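Glutathione transferase o1 (Bombyx mori, PDB 3RBT) belongs to the Omega-class glutathione transferases and may act in glutathione transfer and glutathione-dependent dehydroascorbate reduction. Local coordinates at residues A22-N35 against I75-F88. Numbering follows the deposited sequence.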
loop_
_atom_site.group_PDB
_atom_site.type_symbol
_atom_site.label_atom_id
_atom_site.label_comp_id
_atom_site.label_asym_id
_atom_site.label_seq_id
_atom_site.Cartn_x
_atom_site.Cartn_y
_atom_site.Cartn_z
ATOM N N ALA A 22 23.158 -18.687 7.953
ATOM C CA ALA A 22 21.869 -19.066 7.386
ATOM C C ALA A 22 20.831 -19.258 8.490
ATOM O O ALA A 22 21.165 -19.695 9.595
ATOM C CB ALA A 22 22.018 -20.345 6.562
ATOM N N LEU A 23 19.576 -18.932 8.195
ATOM C CA LEU A 23 18.498 -19.089 9.174
ATOM C C LEU A 23 18.244 -20.551 9.502
ATOM O O LEU A 23 18.420 -21.430 8.655
ATOM C CB LEU A 23 17.201 -18.460 8.667
ATOM C CG LEU A 23 17.194 -16.948 8.449
ATOM C CD1 LEU A 23 15.966 -16.593 7.635
ATOM C CD2 LEU A 23 17.242 -16.187 9.773
ATOM N N THR A 24 17.843 -20.806 10.740
ATOM C CA THR A 24 17.401 -22.136 11.122
ATOM C C THR A 24 15.936 -22.087 11.542
ATOM O O THR A 24 15.047 -22.147 10.698
ATOM C CB THR A 24 18.292 -22.763 12.224
ATOM O OG1 THR A 24 18.351 -21.886 13.357
ATOM C CG2 THR A 24 19.704 -23.006 11.697
ATOM N N ASP A 25 15.695 -21.936 12.841
ATOM C CA ASP A 25 14.351 -22.045 13.406
ATOM C C ASP A 25 13.707 -20.690 13.687
ATOM O O ASP A 25 12.517 -20.626 14.018
ATOM C CB ASP A 25 14.396 -22.886 14.694
ATOM C CG ASP A 25 15.160 -22.193 15.821
ATOM O OD1 ASP A 25 16.259 -21.649 15.562
ATOM O OD2 ASP A 25 14.660 -22.187 16.969
ATOM N N LYS A 26 14.489 -19.616 13.565
ATOM C CA LYS A 26 14.007 -18.260 13.850
ATOM C C LYS A 26 14.012 -17.378 12.611
ATOM O O LYS A 26 14.866 -17.522 11.729
ATOM C CB LYS A 26 14.850 -17.592 14.948
ATOM C CG LYS A 26 14.932 -18.377 16.258
ATOM C CD LYS A 26 15.674 -17.614 17.363
ATOM C CE LYS A 26 17.178 -17.526 17.120
ATOM N NZ LYS A 26 17.868 -18.865 16.977
ATOM N N LEU A 27 13.053 -16.463 12.547
ATOM C CA LEU A 27 13.059 -15.419 11.539
ATOM C C LEU A 27 14.013 -14.328 12.010
ATOM O O LEU A 27 14.329 -14.253 13.196
ATOM C CB LEU A 27 11.644 -14.876 11.343
ATOM C CG LEU A 27 10.746 -15.423 10.220
ATOM C CD1 LEU A 27 10.908 -16.919 9.920
ATOM C CD2 LEU A 27 9.282 -15.073 10.498
ATOM N N ARG A 28 14.491 -13.502 11.088
ATOM C CA ARG A 28 15.486 -12.485 11.430
ATOM C C ARG A 28 15.035 -11.097 11.001
ATOM O O ARG A 28 14.798 -10.857 9.816
ATOM C CB ARG A 28 16.825 -12.819 10.774
ATOM C CG ARG A 28 17.984 -11.899 11.165
ATOM C CD ARG A 28 19.269 -12.349 10.472
ATOM N NE ARG A 28 19.778 -13.615 11.005
ATOM C CZ ARG A 28 20.401 -14.550 10.289
ATOM N NH1 ARG A 28 20.595 -14.398 8.984
ATOM N NH2 ARG A 28 20.829 -15.656 10.885
ATOM N N LEU A 29 14.931 -10.187 11.964
ATOM C CA LEU A 29 14.618 -8.802 11.663
ATOM C C LEU A 29 15.863 -7.918 11.721
ATOM O O LEU A 29 16.544 -7.846 12.757
ATOM C CB LEU A 29 13.535 -8.266 12.609
ATOM C CG LEU A 29 12.929 -6.899 12.233
ATOM C CD1 LEU A 29 12.085 -6.983 10.961
ATOM C CD2 LEU A 29 12.112 -6.307 13.385
ATOM N N TYR A 30 16.158 -7.272 10.594
ATOM C CA TYR A 30 17.139 -6.194 10.527
ATOM C C TYR A 30 16.419 -4.881 10.825
ATOM O O TYR A 30 15.510 -4.472 10.099
ATOM C CB TYR A 30 17.805 -6.136 9.149
ATOM C CG TYR A 30 18.636 -7.351 8.789
ATOM C CD1 TYR A 30 18.051 -8.449 8.165
ATOM C CD2 TYR A 30 20.008 -7.391 9.043
ATOM C CE1 TYR A 30 18.804 -9.572 7.823
ATOM C CE2 TYR A 30 20.771 -8.515 8.709
ATOM C CZ TYR A 30 20.153 -9.597 8.087
ATOM O OH TYR A 30 20.867 -10.721 7.732
ATOM N N HIS A 31 16.846 -4.225 11.899
ATOM C CA HIS A 31 16.080 -3.154 12.521
ATOM C C HIS A 31 17.020 -2.088 13.053
ATOM O O HIS A 31 18.045 -2.408 13.661
ATOM C CB HIS A 31 15.240 -3.760 13.658
ATOM C CG HIS A 31 14.639 -2.761 14.599
ATOM N ND1 HIS A 31 13.670 -1.857 14.216
ATOM C CD2 HIS A 31 14.835 -2.563 15.926
ATOM C CE1 HIS A 31 13.313 -1.129 15.260
ATOM N NE2 HIS A 31 14.006 -1.537 16.311
ATOM N N VAL A 32 16.703 -0.824 12.791
ATOM C CA VAL A 32 17.428 0.272 13.433
ATOM C C VAL A 32 16.729 0.622 14.748
ATOM O O VAL A 32 15.536 0.915 14.763
ATOM C CB VAL A 32 17.500 1.531 12.552
ATOM C CG1 VAL A 32 18.162 2.672 13.322
ATOM C CG2 VAL A 32 18.259 1.247 11.272
ATOM N N ASP A 33 17.483 0.609 15.842
ATOM C CA ASP A 33 16.949 0.904 17.166
ATOM C C ASP A 33 16.085 2.166 17.139
ATOM O O ASP A 33 16.477 3.164 16.559
ATOM C CB ASP A 33 18.101 1.061 18.170
ATOM C CG ASP A 33 17.952 0.150 19.373
ATOM O OD1 ASP A 33 16.886 -0.490 19.523
ATOM O OD2 ASP A 33 18.903 0.061 20.174
ATOM N N MET A 34 14.900 2.099 17.749
ATOM C CA MET A 34 13.958 3.232 17.803
ATOM C C MET A 34 13.200 3.520 16.494
ATOM O O MET A 34 12.427 4.477 16.432
ATOM C CB MET A 34 14.643 4.515 18.303
ATOM C CG MET A 34 15.234 4.434 19.705
ATOM S SD MET A 34 14.027 3.942 20.960
ATOM C CE MET A 34 14.715 4.773 22.386
ATOM N N ASN A 35 13.428 2.725 15.450
ATOM C CA ASN A 35 12.673 2.908 14.196
ATOM C C ASN A 35 11.261 2.343 14.353
ATOM O O ASN A 35 11.102 1.160 14.653
ATOM C CB ASN A 35 13.375 2.264 12.996
ATOM C CG ASN A 35 12.583 2.416 11.701
ATOM O OD1 ASN A 35 11.859 1.499 11.292
ATOM N ND2 ASN A 35 12.710 3.574 11.055
ATOM N N ILE A 75 13.978 -0.095 5.399
ATOM C CA ILE A 75 13.940 -0.642 6.759
ATOM C C ILE A 75 12.505 -0.733 7.266
ATOM O O ILE A 75 11.663 0.082 6.880
ATOM C CB ILE A 75 14.816 0.162 7.778
ATOM C CG1 ILE A 75 14.339 1.619 7.894
ATOM C CG2 ILE A 75 16.326 0.047 7.437
ATOM C CD1 ILE A 75 15.006 2.380 9.028
ATOM N N PRO A 76 12.215 -1.739 8.110
ATOM C CA PRO A 76 13.130 -2.819 8.501
ATOM C C PRO A 76 13.201 -3.866 7.401
ATOM O O PRO A 76 12.549 -3.716 6.368
ATOM C CB PRO A 76 12.440 -3.411 9.730
ATOM C CG PRO A 76 10.989 -3.258 9.408
ATOM C CD PRO A 76 10.902 -1.886 8.765
ATOM N N VAL A 77 13.991 -4.913 7.618
ATOM C CA VAL A 77 14.014 -6.054 6.715
ATOM C C VAL A 77 13.719 -7.318 7.514
ATOM O O VAL A 77 14.332 -7.562 8.559
ATOM C CB VAL A 77 15.383 -6.236 6.026
ATOM C CG1 VAL A 77 15.365 -7.481 5.129
ATOM C CG2 VAL A 77 15.765 -4.999 5.221
ATOM N N LEU A 78 12.771 -8.114 7.033
ATOM C CA LEU A 78 12.536 -9.411 7.624
ATOM C C LEU A 78 13.129 -10.460 6.696
ATOM O O LEU A 78 12.726 -10.571 5.524
ATOM C CB LEU A 78 11.034 -9.656 7.860
ATOM C CG LEU A 78 10.633 -10.991 8.508
ATOM C CD1 LEU A 78 10.949 -11.035 10.007
ATOM C CD2 LEU A 78 9.156 -11.300 8.273
ATOM N N GLU A 79 14.095 -11.208 7.221
ATOM C CA GLU A 79 14.721 -12.290 6.471
ATOM C C GLU A 79 14.048 -13.588 6.881
ATOM O O GLU A 79 13.924 -13.878 8.069
ATOM C CB GLU A 79 16.231 -12.352 6.725
ATOM C CG GLU A 79 16.988 -13.324 5.804
ATOM C CD GLU A 79 18.503 -13.272 5.985
ATOM O OE1 GLU A 79 18.970 -13.054 7.121
ATOM O OE2 GLU A 79 19.228 -13.454 4.990
ATOM N N ILE A 80 13.627 -14.365 5.882
ATOM C CA ILE A 80 12.804 -15.551 6.097
ATOM C C ILE A 80 13.393 -16.726 5.310
ATOM O O ILE A 80 14.092 -16.515 4.320
ATOM C CB ILE A 80 11.324 -15.298 5.680
ATOM C CG1 ILE A 80 11.224 -14.861 4.208
ATOM C CG2 ILE A 80 10.671 -14.233 6.578
ATOM C CD1 ILE A 80 9.847 -15.056 3.602
ATOM N N PRO A 81 13.149 -17.968 5.770
ATOM C CA PRO A 81 13.529 -19.110 4.935
ATOM C C PRO A 81 12.527 -19.262 3.803
ATOM O O PRO A 81 11.335 -19.004 3.997
ATOM C CB PRO A 81 13.427 -20.310 5.885
ATOM C CG PRO A 81 13.233 -19.755 7.253
ATOM C CD PRO A 81 12.679 -18.379 7.104
ATOM N N THR A 82 13.009 -19.633 2.621
ATOM C CA THR A 82 12.119 -19.983 1.519
ATOM C C THR A 82 12.590 -21.297 0.908
ATOM O O THR A 82 13.617 -21.840 1.327
ATOM C CB THR A 82 12.049 -18.883 0.420
ATOM O OG1 THR A 82 13.229 -18.923 -0.387
ATOM C CG2 THR A 82 11.874 -17.478 1.028
ATOM N N ASP A 83 11.844 -21.792 -0.080
ATOM C CA ASP A 83 12.205 -23.009 -0.818
ATOM C C ASP A 83 13.533 -22.874 -1.556
ATOM O O ASP A 83 14.235 -23.867 -1.771
ATOM C CB ASP A 83 11.114 -23.363 -1.831
ATOM C CG ASP A 83 9.898 -24.000 -1.189
ATOM O OD1 ASP A 83 10.019 -24.568 -0.078
ATOM O OD2 ASP A 83 8.810 -23.933 -1.806
ATOM N N GLN A 84 13.854 -21.642 -1.944
ATOM C CA GLN A 84 15.032 -21.343 -2.742
ATOM C C GLN A 84 16.142 -20.676 -1.918
ATOM O O GLN A 84 17.141 -20.209 -2.470
ATOM C CB GLN A 84 14.635 -20.478 -3.950
ATOM C CG GLN A 84 13.920 -21.261 -5.070
ATOM C CD GLN A 84 13.475 -20.379 -6.238
ATOM O OE1 GLN A 84 12.629 -19.498 -6.082
ATOM N NE2 GLN A 84 14.037 -20.629 -7.419
ATOM N N GLY A 85 15.970 -20.648 -0.598
ATOM C CA GLY A 85 16.968 -20.069 0.300
ATOM C C GLY A 85 16.457 -18.857 1.060
ATOM O O GLY A 85 15.322 -18.413 0.857
ATOM N N ASP A 86 17.305 -18.312 1.931
ATOM C CA ASP A 86 16.933 -17.163 2.758
ATOM C C ASP A 86 16.696 -15.906 1.920
ATOM O O ASP A 86 17.501 -15.566 1.055
ATOM C CB ASP A 86 17.992 -16.904 3.823
ATOM C CG ASP A 86 18.108 -18.042 4.829
ATOM O OD1 ASP A 86 17.373 -19.055 4.713
ATOM O OD2 ASP A 86 18.950 -17.918 5.739
ATOM N N ARG A 87 15.579 -15.231 2.181
ATOM C CA ARG A 87 15.195 -14.058 1.402
ATOM C C ARG A 87 14.852 -12.856 2.269
ATOM O O ARG A 87 14.261 -12.988 3.350
ATOM C CB ARG A 87 14.011 -14.377 0.472
ATOM C CG ARG A 87 14.313 -15.370 -0.654
ATOM C CD ARG A 87 15.376 -14.881 -1.637
ATOM N NE ARG A 87 15.711 -15.930 -2.596
ATOM C CZ ARG A 87 16.787 -16.715 -2.520
ATOM N NH1 ARG A 87 17.666 -16.568 -1.536
ATOM N NH2 ARG A 87 16.995 -17.653 -3.440
ATOM N N PHE A 88 15.227 -11.686 1.770
ATOM C CA PHE A 88 14.818 -10.426 2.355
ATOM C C PHE A 88 13.372 -10.117 1.963
ATOM O O PHE A 88 12.977 -10.287 0.807
ATOM C CB PHE A 88 15.733 -9.302 1.860
ATOM C CG PHE A 88 17.032 -9.161 2.624
ATOM C CD1 PHE A 88 17.736 -7.950 2.574
ATOM C CD2 PHE A 88 17.551 -10.208 3.384
ATOM C CE1 PHE A 88 18.941 -7.788 3.254
ATOM C CE2 PHE A 88 18.746 -10.055 4.076
ATOM C CZ PHE A 88 19.451 -8.842 4.009
HETATM O O HOH W 1 20.794 -15.683 6.099
#
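Arg28 and Glu79 face each other as a hydrogen-bonded antiparallel pair, with Arg28 N giving to Glu79 O and Glu79 N to Arg28 O (2.7 Å); beyond the non-hydrogen-bonded pair Leu29-Leu78, Tyr30 and Val77 form the next hydrogen-bonded pair, again with two reciprocal backbone hydrogen bonds. On the same face of the sheet, Arg28 NH1 makes a salt bridge to Glu79 OE1 at 2.8 Å, and Tyr30 OH donates to that oxygen at 3.1 Å. The two donors come from opposite faces of the carboxylate, gripping OE1 between them. Arg28 gets there by a side chain that leaves anti to its backbone nitrogen (chi1 -174°) and bends at chi3; NE turns to Glu53. Were Glu79 replaced by alanine, Arg28 NH1 and Tyr30 OH would probably lose their shared acceptor, and the tyrosine ring might shift more easily.

Further along, Leu23 N points almost straight (178°) at the syn lone pair of Asp86 OD2, 2.7 Å away, while Leu23 CD2 lies over the Arg28 guanidinium.

Apolar contacts fill the other face: Leu27 CD1 meets Pro81 CD at 3.6 Å, and Leu29 CD1 reaches Pro76 CB at 3.8 Å. Pro76 follows a cis peptide bond, a hallmark of the thioredoxin-like glutathione transferase domain.

Strand 27-31 lies between strands 52-56 and 77-80, and helices 36-47 and 92-102 cover the leucine face.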